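Local coordinates for motility-associated killing factor MakB (PDB 6W1W), which is probably one component of a three-component Vibrio cholerae cytotoxin and is built like the alpha-pore-forming toxins, which act on membranes, at residues A[4-9]-A[317-322]; A[14-19]-A[281-286]; A[134-139]-A[268-273]; A[158-163]-A[254-259]. All blocks are in the same frame, centred on the assembly; numbering follows the deposited sequence.

Interaction 1 of 4, residues A[4-9]-A[317-322]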
loop_
_atom_site.group_PDB
_atom_site.type_symbol
_atom_site.label_atom_id
_atom_site.label_comp_id
_atom_site.label_asym_id
_atom_site.label_seq_id
_atom_site.Cartn_x
_atom_site.Cartn_y
_atom_site.Cartn_z
HETATM N N MSE A 4 25.664 -19.585 -10.492
HETATM C CA MSE A 4 24.461 -19.399 -9.687
HETATM C C MSE A 4 23.353 -18.679 -10.451
HETATM O O MSE A 4 23.264 -17.448 -10.434
HETATM C CB MSE A 4 24.785 -18.624 -8.402
HETATM C CG MSE A 4 26.232 -18.158 -8.277
HETATM SE SE MSE A 4 26.692 -16.674 -9.461
HETATM C CE MSE A 4 28.610 -16.578 -9.110
ATOM N N LEU A 5 22.499 -19.463 -11.112
ATOM C CA LEU A 5 21.349 -18.939 -11.851
ATOM C C LEU A 5 20.191 -18.564 -10.940
ATOM O O LEU A 5 19.033 -18.845 -11.258
ATOM C CB LEU A 5 20.906 -19.962 -12.895
ATOM C CG LEU A 5 21.862 -20.191 -14.053
ATOM C CD1 LEU A 5 21.295 -21.242 -14.987
ATOM C CD2 LEU A 5 22.089 -18.879 -14.782
ATOM N N SER A 6 20.485 -17.935 -9.810
ATOM C CA SER A 6 19.475 -17.495 -8.858
ATOM C C SER A 6 19.993 -16.257 -8.141
ATOM O O SER A 6 21.208 -16.050 -8.047
ATOM C CB SER A 6 19.145 -18.601 -7.848
ATOM O OG SER A 6 20.272 -18.946 -7.061
ATOM N N PRO A 7 19.106 -15.403 -7.648
ATOM C CA PRO A 7 19.551 -14.216 -6.911
ATOM C C PRO A 7 19.964 -14.569 -5.488
ATOM O O PRO A 7 19.810 -15.700 -5.026
ATOM C CB PRO A 7 18.315 -13.319 -6.915
ATOM C CG PRO A 7 17.168 -14.268 -6.993
ATOM C CD PRO A 7 17.642 -15.437 -7.814
ATOM N N ASN A 8 20.506 -13.571 -4.793
ATOM C CA ASN A 8 20.785 -13.713 -3.367
ATOM C C ASN A 8 19.459 -13.789 -2.620
ATOM O O ASN A 8 18.718 -12.802 -2.557
ATOM C CB ASN A 8 21.634 -12.549 -2.864
ATOM C CG ASN A 8 21.978 -12.674 -1.391
ATOM O OD1 ASN A 8 21.201 -12.272 -0.526
ATOM N ND2 ASN A 8 23.151 -13.225 -1.099
ATOM N N VAL A 9 19.162 -14.962 -2.052
ATOM C CA VAL A 9 17.831 -15.222 -1.508
ATOM C C VAL A 9 17.477 -14.209 -0.430
ATOM O O VAL A 9 16.318 -13.797 -0.302
ATOM C CB VAL A 9 17.742 -16.663 -0.974
ATOM C CG1 VAL A 9 16.289 -17.031 -0.685
ATOM C CG2 VAL A 9 18.365 -17.634 -1.966
ATOM N N LYS A 317 21.663 -27.175 -9.359
ATOM C CA LYS A 317 20.845 -27.792 -8.320
ATOM C C LYS A 317 20.734 -26.891 -7.095
ATOM O O LYS A 317 19.679 -26.842 -6.451
ATOM C CB LYS A 317 21.414 -29.156 -7.935
ATOM C CG LYS A 317 21.378 -30.199 -9.044
ATOM C CD LYS A 317 22.773 -30.477 -9.592
ATOM C CE LYS A 317 23.731 -30.950 -8.499
ATOM N NZ LYS A 317 23.372 -32.283 -7.934
ATOM N N ILE A 318 21.807 -26.172 -6.755
ATOM C CA ILE A 318 21.720 -25.197 -5.672
ATOM C C ILE A 318 20.988 -23.941 -6.122
ATOM O O ILE A 318 20.491 -23.184 -5.278
ATOM C CB ILE A 318 23.111 -24.831 -5.117
ATOM C CG1 ILE A 318 23.658 -23.561 -5.778
ATOM C CG2 ILE A 318 24.091 -25.998 -5.279
ATOM C CD1 ILE A 318 24.934 -23.046 -5.143
ATOM N N ALA A 319 20.897 -23.708 -7.432
ATOM C CA ALA A 319 20.142 -22.568 -7.938
ATOM C C ALA A 319 18.640 -22.820 -7.869
ATOM O O ALA A 319 17.880 -21.937 -7.457
ATOM C CB ALA A 319 20.567 -22.247 -9.371
ATOM N N SER A 320 18.195 -24.021 -8.253
ATOM C CA SER A 320 16.769 -24.330 -8.195
ATOM C C SER A 320 16.273 -24.423 -6.759
ATOM O O SER A 320 15.121 -24.073 -6.477
ATOM C CB SER A 320 16.479 -25.630 -8.947
ATOM O OG SER A 320 16.938 -26.754 -8.219
ATOM N N ALA A 321 17.126 -24.882 -5.841
ATOM C CA ALA A 321 16.743 -24.915 -4.433
ATOM C C ALA A 321 16.530 -23.515 -3.880
ATOM O O ALA A 321 15.707 -23.322 -2.977
ATOM C CB ALA A 321 17.800 -25.653 -3.613
ATOM N N SER A 322 17.258 -22.528 -4.407
ATOM C CA SER A 322 17.048 -21.143 -4.003
ATOM C C SER A 322 15.779 -20.562 -4.614
ATOM O O SER A 322 15.124 -19.720 -3.989
ATOM C CB SER A 322 18.259 -20.293 -4.387
ATOM O OG SER A 322 19.431 -20.758 -3.744
#

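Interaction 2 of 4, residues A[14-19]-A[281-286]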
loop_
_atom_site.group_PDB
_atom_site.type_symbol
_atom_site.label_atom_id
_atom_site.label_comp_id
_atom_site.label_asym_id
_atom_site.label_seq_id
_atom_site.Cartn_x
_atom_site.Cartn_y
_atom_site.Cartn_z
ATOM N N ASN A 14 13.878 -9.386 0.495
ATOM C CA ASN A 14 13.628 -8.027 0.964
ATOM C C ASN A 14 12.954 -7.187 -0.113
ATOM O O ASN A 14 12.077 -6.369 0.190
ATOM C CB ASN A 14 14.935 -7.376 1.415
ATOM C CG ASN A 14 15.527 -8.049 2.637
ATOM O OD1 ASN A 14 15.131 -9.155 3.006
ATOM N ND2 ASN A 14 16.483 -7.383 3.271
HETATM N N MSE A 15 13.342 -7.375 -1.373
HETATM C CA MSE A 15 12.743 -6.632 -2.478
HETATM C C MSE A 15 11.321 -7.106 -2.739
HETATM O O MSE A 15 10.471 -6.329 -3.170
HETATM C CB MSE A 15 13.582 -6.766 -3.749
HETATM C CG MSE A 15 15.022 -6.321 -3.575
HETATM SE SE MSE A 15 15.923 -5.978 -5.268
HETATM C CE MSE A 15 17.721 -5.641 -4.593
ATOM N N LEU A 16 11.068 -8.392 -2.480
ATOM C CA LEU A 16 9.696 -8.887 -2.507
ATOM C C LEU A 16 8.858 -8.234 -1.413
ATOM O O LEU A 16 7.702 -7.858 -1.644
ATOM C CB LEU A 16 9.674 -10.408 -2.357
ATOM C CG LEU A 16 9.562 -11.252 -3.632
ATOM C CD1 LEU A 16 8.653 -10.579 -4.655
ATOM C CD2 LEU A 16 10.930 -11.553 -4.221
ATOM N N THR A 17 9.424 -8.087 -0.215
ATOM C CA THR A 17 8.678 -7.460 0.871
ATOM C C THR A 17 8.447 -5.978 0.598
ATOM O O THR A 17 7.362 -5.454 0.876
ATOM C CB THR A 17 9.418 -7.667 2.196
ATOM O OG1 THR A 17 9.295 -9.037 2.598
ATOM C CG2 THR A 17 8.853 -6.764 3.288
ATOM N N ASP A 18 9.445 -5.295 0.030
ATOM C CA ASP A 18 9.311 -3.862 -0.206
ATOM C C ASP A 18 8.235 -3.551 -1.238
ATOM O O ASP A 18 7.541 -2.537 -1.112
ATOM C CB ASP A 18 10.654 -3.267 -0.631
ATOM C CG ASP A 18 11.504 -2.840 0.553
ATOM O OD1 ASP A 18 11.137 -3.177 1.700
ATOM O OD2 ASP A 18 12.528 -2.160 0.342
ATOM N N VAL A 19 8.071 -4.398 -2.257
ATOM C CA VAL A 19 6.974 -4.188 -3.199
ATOM C C VAL A 19 5.648 -4.661 -2.623
ATOM O O VAL A 19 4.589 -4.182 -3.050
ATOM C CB VAL A 19 7.247 -4.876 -4.547
ATOM C CG1 VAL A 19 8.527 -4.338 -5.175
ATOM C CG2 VAL A 19 7.319 -6.385 -4.382
ATOM N N PRO A 281 11.276 -0.958 -9.805
ATOM C CA PRO A 281 12.472 -1.043 -10.662
ATOM C C PRO A 281 13.555 -1.938 -10.091
ATOM O O PRO A 281 14.263 -2.605 -10.857
ATOM C CB PRO A 281 12.939 0.416 -10.768
ATOM C CG PRO A 281 12.308 1.110 -9.613
ATOM C CD PRO A 281 10.986 0.435 -9.427
ATOM N N ALA A 282 13.711 -1.977 -8.766
ATOM C CA ALA A 282 14.653 -2.922 -8.176
ATOM C C ALA A 282 14.190 -4.359 -8.376
ATOM O O ALA A 282 15.022 -5.267 -8.491
ATOM C CB ALA A 282 14.845 -2.616 -6.693
ATOM N N LEU A 283 12.875 -4.584 -8.433
ATOM C CA LEU A 283 12.372 -5.914 -8.759
ATOM C C LEU A 283 12.580 -6.233 -10.236
ATOM O O LEU A 283 12.890 -7.375 -10.593
ATOM C CB LEU A 283 10.893 -6.025 -8.392
ATOM C CG LEU A 283 10.339 -7.451 -8.359
ATOM C CD1 LEU A 283 10.398 -8.012 -6.939
ATOM C CD2 LEU A 283 8.925 -7.512 -8.928
ATOM N N SER A 284 12.400 -5.240 -11.111
ATOM C CA SER A 284 12.701 -5.439 -12.526
ATOM C C SER A 284 14.184 -5.711 -12.730
ATOM O O SER A 284 14.561 -6.590 -13.515
ATOM C CB SER A 284 12.263 -4.218 -13.339
ATOM O OG SER A 284 13.334 -3.699 -14.111
ATOM N N LEU A 285 15.043 -4.972 -12.021
ATOM C CA LEU A 285 16.476 -5.231 -12.086
ATOM C C LEU A 285 16.810 -6.642 -11.624
ATOM O O LEU A 285 17.811 -7.216 -12.065
ATOM C CB LEU A 285 17.236 -4.200 -11.250
ATOM C CG LEU A 285 18.755 -4.370 -11.149
ATOM C CD1 LEU A 285 19.414 -4.254 -12.518
ATOM C CD2 LEU A 285 19.354 -3.368 -10.172
ATOM N N LEU A 286 15.985 -7.218 -10.745
ATOM C CA LEU A 286 16.217 -8.589 -10.303
ATOM C C LEU A 286 16.114 -9.561 -11.470
ATOM O O LEU A 286 16.971 -10.437 -11.642
ATOM C CB LEU A 286 15.227 -8.968 -9.203
ATOM C CG LEU A 286 15.411 -10.405 -8.714
ATOM C CD1 LEU A 286 16.845 -10.582 -8.277
ATOM C CD2 LEU A 286 14.451 -10.741 -7.583
#

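Interaction 3 of 4, residues A[134-139]-A[268-273]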
loop_
_atom_site.group_PDB
_atom_site.type_symbol
_atom_site.label_atom_id
_atom_site.label_comp_id
_atom_site.label_asym_id
_atom_site.label_seq_id
_atom_site.Cartn_x
_atom_site.Cartn_y
_atom_site.Cartn_z
ATOM N N GLN A 134 -2.817 10.995 -10.878
ATOM C CA GLN A 134 -4.267 11.119 -10.826
ATOM C C GLN A 134 -4.743 11.407 -9.407
ATOM O O GLN A 134 -5.560 12.308 -9.185
ATOM C CB GLN A 134 -4.913 9.849 -11.382
ATOM C CG GLN A 134 -4.916 9.801 -12.896
ATOM C CD GLN A 134 -5.381 11.116 -13.485
ATOM O OE1 GLN A 134 -4.585 11.899 -14.011
ATOM N NE2 GLN A 134 -6.679 11.378 -13.380
ATOM N N ALA A 135 -4.223 10.656 -8.427
ATOM C CA ALA A 135 -4.571 10.904 -7.031
ATOM C C ALA A 135 -4.069 12.268 -6.572
ATOM O O ALA A 135 -4.750 12.964 -5.809
ATOM C CB ALA A 135 -4.005 9.795 -6.147
ATOM N N LYS A 136 -2.883 12.672 -7.032
ATOM C CA LYS A 136 -2.379 14.003 -6.710
ATOM C C LYS A 136 -3.237 15.100 -7.330
ATOM O O LYS A 136 -3.362 16.188 -6.755
ATOM C CB LYS A 136 -0.926 14.135 -7.164
ATOM C CG LYS A 136 0.060 13.431 -6.249
ATOM C CD LYS A 136 -0.117 13.934 -4.831
ATOM C CE LYS A 136 0.436 12.964 -3.812
ATOM N NZ LYS A 136 -0.010 13.329 -2.440
ATOM N N ASN A 137 -3.839 14.836 -8.492
ATOM C CA ASN A 137 -4.690 15.840 -9.127
ATOM C C ASN A 137 -5.977 16.053 -8.338
ATOM O O ASN A 137 -6.315 17.188 -7.978
ATOM C CB ASN A 137 -5.010 15.432 -10.567
ATOM C CG ASN A 137 -4.066 16.057 -11.582
ATOM O OD1 ASN A 137 -3.379 17.040 -11.291
ATOM N ND2 ASN A 137 -4.040 15.494 -12.791
ATOM N N ALA A 138 -6.716 14.973 -8.066
ATOM C CA ALA A 138 -7.984 15.110 -7.357
ATOM C C ALA A 138 -7.783 15.632 -5.941
ATOM O O ALA A 138 -8.692 16.252 -5.376
ATOM C CB ALA A 138 -8.726 13.775 -7.326
ATOM N N GLU A 139 -6.609 15.394 -5.351
ATOM C CA GLU A 139 -6.320 15.950 -4.034
ATOM C C GLU A 139 -6.201 17.468 -4.095
ATOM O O GLU A 139 -6.832 18.182 -3.307
ATOM C CB GLU A 139 -5.043 15.329 -3.465
ATOM C CG GLU A 139 -5.253 13.992 -2.758
ATOM C CD GLU A 139 -3.949 13.255 -2.503
ATOM O OE1 GLU A 139 -2.894 13.921 -2.425
ATOM O OE2 GLU A 139 -3.975 12.010 -2.400
ATOM N N ASN A 268 -0.459 12.731 2.558
ATOM C CA ASN A 268 0.654 11.949 3.087
ATOM C C ASN A 268 0.511 10.474 2.744
ATOM O O ASN A 268 1.515 9.795 2.495
ATOM C CB ASN A 268 0.762 12.132 4.599
ATOM C CG ASN A 268 1.161 13.541 4.984
ATOM O OD1 ASN A 268 0.493 14.187 5.791
ATOM N ND2 ASN A 268 2.259 14.024 4.415
ATOM N N MET A 269 -0.722 9.966 2.735
ATOM C CA MET A 269 -0.946 8.585 2.326
ATOM C C MET A 269 -0.517 8.364 0.882
ATOM O O MET A 269 0.079 7.329 0.557
ATOM C CB MET A 269 -2.418 8.220 2.507
ATOM C CG MET A 269 -2.686 6.775 2.896
ATOM S SD MET A 269 -4.420 6.526 3.369
ATOM C CE MET A 269 -4.758 8.019 4.308
ATOM N N SER A 270 -0.819 9.324 -0.004
ATOM C CA SER A 270 -0.479 9.166 -1.413
ATOM C C SER A 270 1.023 9.198 -1.644
ATOM O O SER A 270 1.511 8.566 -2.586
ATOM C CB SER A 270 -1.152 10.250 -2.253
ATOM O OG SER A 270 -2.548 10.028 -2.348
ATOM N N GLU A 271 1.777 9.917 -0.805
ATOM C CA GLU A 271 3.224 9.968 -0.986
ATOM C C GLU A 271 3.899 8.622 -0.748
ATOM O O GLU A 271 5.098 8.496 -1.017
ATOM C CB GLU A 271 3.840 11.030 -0.074
ATOM C CG GLU A 271 3.255 12.428 -0.238
ATOM C CD GLU A 271 3.465 13.024 -1.627
ATOM O OE1 GLU A 271 4.300 12.505 -2.399
ATOM O OE2 GLU A 271 2.792 14.030 -1.942
ATOM N N GLU A 272 3.167 7.621 -0.253
ATOM C CA GLU A 272 3.685 6.263 -0.192
ATOM C C GLU A 272 3.695 5.588 -1.555
ATOM O O GLU A 272 4.360 4.557 -1.711
ATOM C CB GLU A 272 2.868 5.431 0.803
ATOM C CG GLU A 272 2.852 6.003 2.224
ATOM C CD GLU A 272 4.246 6.170 2.816
ATOM O OE1 GLU A 272 5.025 5.192 2.800
ATOM O OE2 GLU A 272 4.564 7.283 3.288
ATOM N N PHE A 273 2.979 6.144 -2.539
ATOM C CA PHE A 273 3.095 5.661 -3.912
ATOM C C PHE A 273 4.509 5.849 -4.446
ATOM O O PHE A 273 5.013 5.005 -5.197
ATOM C CB PHE A 273 2.106 6.392 -4.824
ATOM C CG PHE A 273 0.688 5.898 -4.735
ATOM C CD1 PHE A 273 -0.176 6.385 -3.762
ATOM C CD2 PHE A 273 0.206 4.977 -5.652
ATOM C CE1 PHE A 273 -1.488 5.946 -3.689
ATOM C CE2 PHE A 273 -1.107 4.530 -5.586
ATOM C CZ PHE A 273 -1.956 5.016 -4.601
#

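Interaction 4 of 4, residues A[158-163]-A[254-259]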
loop_
_atom_site.group_PDB
_atom_site.type_symbol
_atom_site.label_atom_id
_atom_site.label_comp_id
_atom_site.label_asym_id
_atom_site.label_seq_id
_atom_site.Cartn_x
_atom_site.Cartn_y
_atom_site.Cartn_z
ATOM N N GLN A 158 -6.558 30.328 14.240
ATOM C CA GLN A 158 -5.862 29.660 15.337
ATOM C C GLN A 158 -6.703 28.531 15.916
ATOM O O GLN A 158 -6.198 27.423 16.138
ATOM C CB GLN A 158 -5.497 30.671 16.420
ATOM C CG GLN A 158 -4.629 31.815 15.924
ATOM C CD GLN A 158 -4.090 32.677 17.054
ATOM O OE1 GLN A 158 -4.193 32.322 18.231
ATOM N NE2 GLN A 158 -3.507 33.817 16.699
ATOM N N ALA A 159 -7.996 28.785 16.145
ATOM C CA ALA A 159 -8.894 27.729 16.607
ATOM C C ALA A 159 -8.967 26.571 15.617
ATOM O O ALA A 159 -9.152 25.417 16.023
ATOM C CB ALA A 159 -10.290 28.303 16.857
ATOM N N MET A 160 -8.815 26.849 14.317
ATOM C CA MET A 160 -8.960 25.794 13.321
ATOM C C MET A 160 -7.668 25.011 13.119
ATOM O O MET A 160 -7.713 23.808 12.840
ATOM C CB MET A 160 -9.437 26.378 11.994
ATOM C CG MET A 160 -10.909 26.735 11.973
ATOM S SD MET A 160 -11.451 27.290 10.349
ATOM C CE MET A 160 -10.288 28.612 10.031
ATOM N N VAL A 161 -6.511 25.669 13.237
ATOM C CA VAL A 161 -5.247 24.948 13.112
ATOM C C VAL A 161 -5.134 23.888 14.200
ATOM O O VAL A 161 -4.645 22.777 13.959
ATOM C CB VAL A 161 -4.058 25.926 13.149
ATOM C CG1 VAL A 161 -2.736 25.164 13.073
ATOM C CG2 VAL A 161 -4.158 26.927 12.014
ATOM N N ARG A 162 -5.601 24.207 15.412
ATOM C CA ARG A 162 -5.527 23.243 16.507
ATOM C C ARG A 162 -6.417 22.036 16.246
ATOM O O ARG A 162 -6.025 20.896 16.520
ATOM C CB ARG A 162 -5.909 23.913 17.826
ATOM C CG ARG A 162 -5.055 25.116 18.180
ATOM C CD ARG A 162 -5.354 25.636 19.575
ATOM N NE ARG A 162 -4.940 27.028 19.719
ATOM C CZ ARG A 162 -5.783 28.053 19.798
ATOM N NH1 ARG A 162 -7.093 27.840 19.765
ATOM N NH2 ARG A 162 -5.314 29.291 19.921
ATOM N N ILE A 163 -7.619 22.265 15.715
ATOM C CA ILE A 163 -8.522 21.152 15.447
ATOM C C ILE A 163 -7.971 20.268 14.335
ATOM O O ILE A 163 -8.059 19.036 14.402
ATOM C CB ILE A 163 -9.929 21.675 15.113
ATOM C CG1 ILE A 163 -10.521 22.406 16.317
ATOM C CG2 ILE A 163 -10.836 20.531 14.686
ATOM C CD1 ILE A 163 -11.908 22.938 16.072
ATOM N N GLN A 254 -15.403 24.243 12.374
ATOM C CA GLN A 254 -15.133 22.846 12.696
ATOM C C GLN A 254 -15.078 22.001 11.432
ATOM O O GLN A 254 -14.131 21.232 11.227
ATOM C CB GLN A 254 -16.192 22.305 13.657
ATOM C CG GLN A 254 -16.054 22.802 15.087
ATOM C CD GLN A 254 -17.231 22.393 15.950
ATOM O OE1 GLN A 254 -17.451 21.206 16.203
ATOM N NE2 GLN A 254 -18.007 23.377 16.393
ATOM N N ALA A 255 -16.087 22.145 10.566
ATOM C CA ALA A 255 -16.096 21.408 9.304
ATOM C C ALA A 255 -14.907 21.791 8.437
ATOM O O ALA A 255 -14.327 20.937 7.754
ATOM C CB ALA A 255 -17.401 21.660 8.552
ATOM N N ALA A 256 -14.531 23.071 8.447
ATOM C CA ALA A 256 -13.361 23.496 7.687
ATOM C C ALA A 256 -12.101 22.832 8.222
ATOM O O ALA A 256 -11.275 22.323 7.453
ATOM C CB ALA A 256 -13.231 25.019 7.725
ATOM N N ALA A 257 -11.952 22.801 9.550
ATOM C CA ALA A 257 -10.751 22.233 10.152
ATOM C C ALA A 257 -10.705 20.719 9.983
ATOM O O ALA A 257 -9.631 20.147 9.755
ATOM C CB ALA A 257 -10.681 22.621 11.627
ATOM N N ILE A 258 -11.857 20.051 10.089
ATOM C CA ILE A 258 -11.899 18.599 9.915
ATOM C C ILE A 258 -11.430 18.213 8.517
ATOM O O ILE A 258 -10.487 17.426 8.355
ATOM C CB ILE A 258 -13.313 18.063 10.199
ATOM C CG1 ILE A 258 -13.652 18.212 11.686
ATOM C CG2 ILE A 258 -13.440 16.611 9.733
ATOM C CD1 ILE A 258 -15.035 17.719 12.068
ATOM N N THR A 259 -12.077 18.779 7.485
ATOM C CA THR A 259 -11.820 18.371 6.104
ATOM C C THR A 259 -10.374 18.632 5.696
ATOM O O THR A 259 -9.774 17.829 4.972
ATOM C CB THR A 259 -12.779 19.087 5.149
ATOM O OG1 THR A 259 -12.681 20.506 5.336
ATOM C CG2 THR A 259 -14.212 18.647 5.396
#

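Interaction 1 of 4, residues A[4-9]-A[317-322]
Ser6 and Val9 lean on Ala319 and Ser322 where the N-terminal loop of this alpha-pore-forming-toxin-like helical bundle, with Val9 at the start of helix 9-35, runs beside helix 316-333. Ala319 and Ser322 sit three positions apart, so their beta carbons face the same way and present a small surface to the loop. The beta carbons of Ser6 and Val9 both project toward helix 316-333. With its OG placed between the backbone N and the carbonyl carbon (chi1 63°), Ser6 sets OG 3.6 Å from Ser322 CB, while Ser6 CB lies 3.6 Å from Ala319 O. Leu5 comes alongside instead: its CB is 4.2 Å from Ala319 CB, and that methyl also rests against Leu5 N. Phe87 of helix 69-90 touches both Leu5 and Ala319, so the apolar end of the contact is shared with that helix. No hydrogen bond joins the two segments; just beyond them, Trp323 NE1 bonds to Leu5 O and adds a polar tie. Val9 brings its CG2 branch to 3.6 Å from Ser322 CB. The Ser322 hydroxyl turns back into its helix, OG donating to Ile318 O at 3.1 Å and meeting that carbonyl nearly end-on (C=O...OG 165°).

Interaction 2 of 4, residues A[14-19]-A[281-286]
Met15 and Leu283 mark the nearest approach of the two backbones, their CA atoms 6.3 Å apart, in helix segments that run roughly antiparallel at 145° with their axes 9.7 Å from each other at the closest point. The side chains bridge this separation from both directions. Met15, modelled as selenomethionine, is extended beyond CG (chi2 -162°) and carries its selenium across to Ala282, where SE lies 3.8 Å from the Ala282 methyl, CB, and 3.4 Å from Ala282 O. The small alanine thus receives the long chain on the flank of helix 276-302. At the next residue the direction is reversed: Leu283 reaches back to helix 9-35. Its CG stands opposite the backbone N (chi1 -166°), a setting that brings the CD1 branch between several groups of the partner. Leu283 CD1 is 3.9 Å from Leu16 CD1, the two side chains meeting at about a right angle, and 4.3 Å from Val19 CG2. The same methyl lies 4.1 Å from Met15 O. Phe80 of helix 69-90 touches both leucines, Ile76 adds to the cover of Leu283, and Phe329 of helix 316-333 packs on Leu16, so the pair belongs to a core assembled from four helices. Between the two segments there is neither a hydrogen bond nor a salt bridge. Contact therefore rests on methyl groups and the selenium of the labelled methionine, which stands where the native sulfur would be, and cohesion here should come mainly from the burial of apolar surface.

Interaction 3 of 4, residues A[134-139]-A[268-273]
Lys136 and Glu139 start alike, each with CG beside the backbone N (chi1 -77° and -84°), then part: the lysine chain bends at chi2 (-55°), whereas the glutamate stays extended, so that the lysine ammonium arrives at Glu271, beside Ser270 CB, and the carboxylate of Glu139 at Ser270. Lys136 NZ stands between two carboxylates. It bonds at 2.9 Å to Glu139 OE1, which accepts through its syn lone pair, within the same helix, and to Glu271 OE2 at 2.9 Å across the contact, where the ammonium lies well above the carboxylate plane and the two side chains cross at about a right angle. NZ also donates to Ser267 O. The two acid groups are held apart, Glu139 OE1 being 5.7 Å from Glu271 OE2, and the lysine between them probably offsets their like charges. The other Glu139 oxygen accepts a hydrogen bond from Ser270 OG, although the modelled OG to OE2 separation of 2.4 Å is too short to be taken literally. Glu271 OE1 in turn is hydrogen-bonded to Tyr132 OH, so both oxygens of this carboxylate have partners. This salt-bridge cluster ties helix 100-151 to the end region of helix 251-270, where a type I turn runs from Ser270 to Phe273. Tyr29 of helix 9-35 lies against Ala135 and Ser270, and on the flank of helix 100-151 Met62 and Leu58 of helix 46-66 pack on Ala135 and Ala138.

Interaction 4 of 4, residues A[158-163]-A[254-259]
Met160 is the first residue of segment 158-163 to meet helix 251-270, in a close helix-helix crossing of the alpha-pore-forming-toxin-like bundle: the segment axes come within 8.4 Å at 41°, and Met160 and Ala257 CA atoms are 5.1 Å apart. The close approach is consistent with the small alanines, Ala256 and Ala257, that helix 251-270 presents at the crossing. Met160 CG lies anti to the carbonyl carbon and the chain then runs straight (chi2 -175°), which carries SD to 3.9 Å from Ala256 CB; the bend at chi3 turns only the terminal CE. The Ala257 methyl lies against the first part of this chain, CB 4.0 Å from Met160 CB and 3.4 Å from Met160 O. Three residues on, Ile163 meets the same methyl from a second direction, about a right angle round from Met160 CB. Its CD1 continues to the aliphatic part of Gln254, 4.3 Å from CG; the Gln254 amide is engaged elsewhere, NE2 bonded to Ala249 O and OE1 to Val204 N. Leu242 and Leu245 of helix 233-245 also touch Ile163, and Trp47 of helix 46-66 packs on Ala256. Ala257 CB sits 3.7 Å from both CB and CG2 of Ile163.

In the fold
The four contacts are strung along the elongated helical body, interactions 1 and 4 lying on opposite sides of the chain's centre with their centres 56 Å apart. In sequence they fit one within another: interaction 1 brackets the rest, and interaction 4 joins the innermost pair of segments. Interactions 1 and 2 touch directly, Pro7 CB being 3.4 Å from Leu286 CD1, so that helix 276-302, which carries one segment of interaction 2, also borders interaction 1. Interactions 3 and 4 both use helix 251-270, about 22 Å apart between centres, and the same spacing separates 2 from 3. Chemically, the polar cluster of interaction 3 interrupts a series of contacts made chiefly by small and apolar groups.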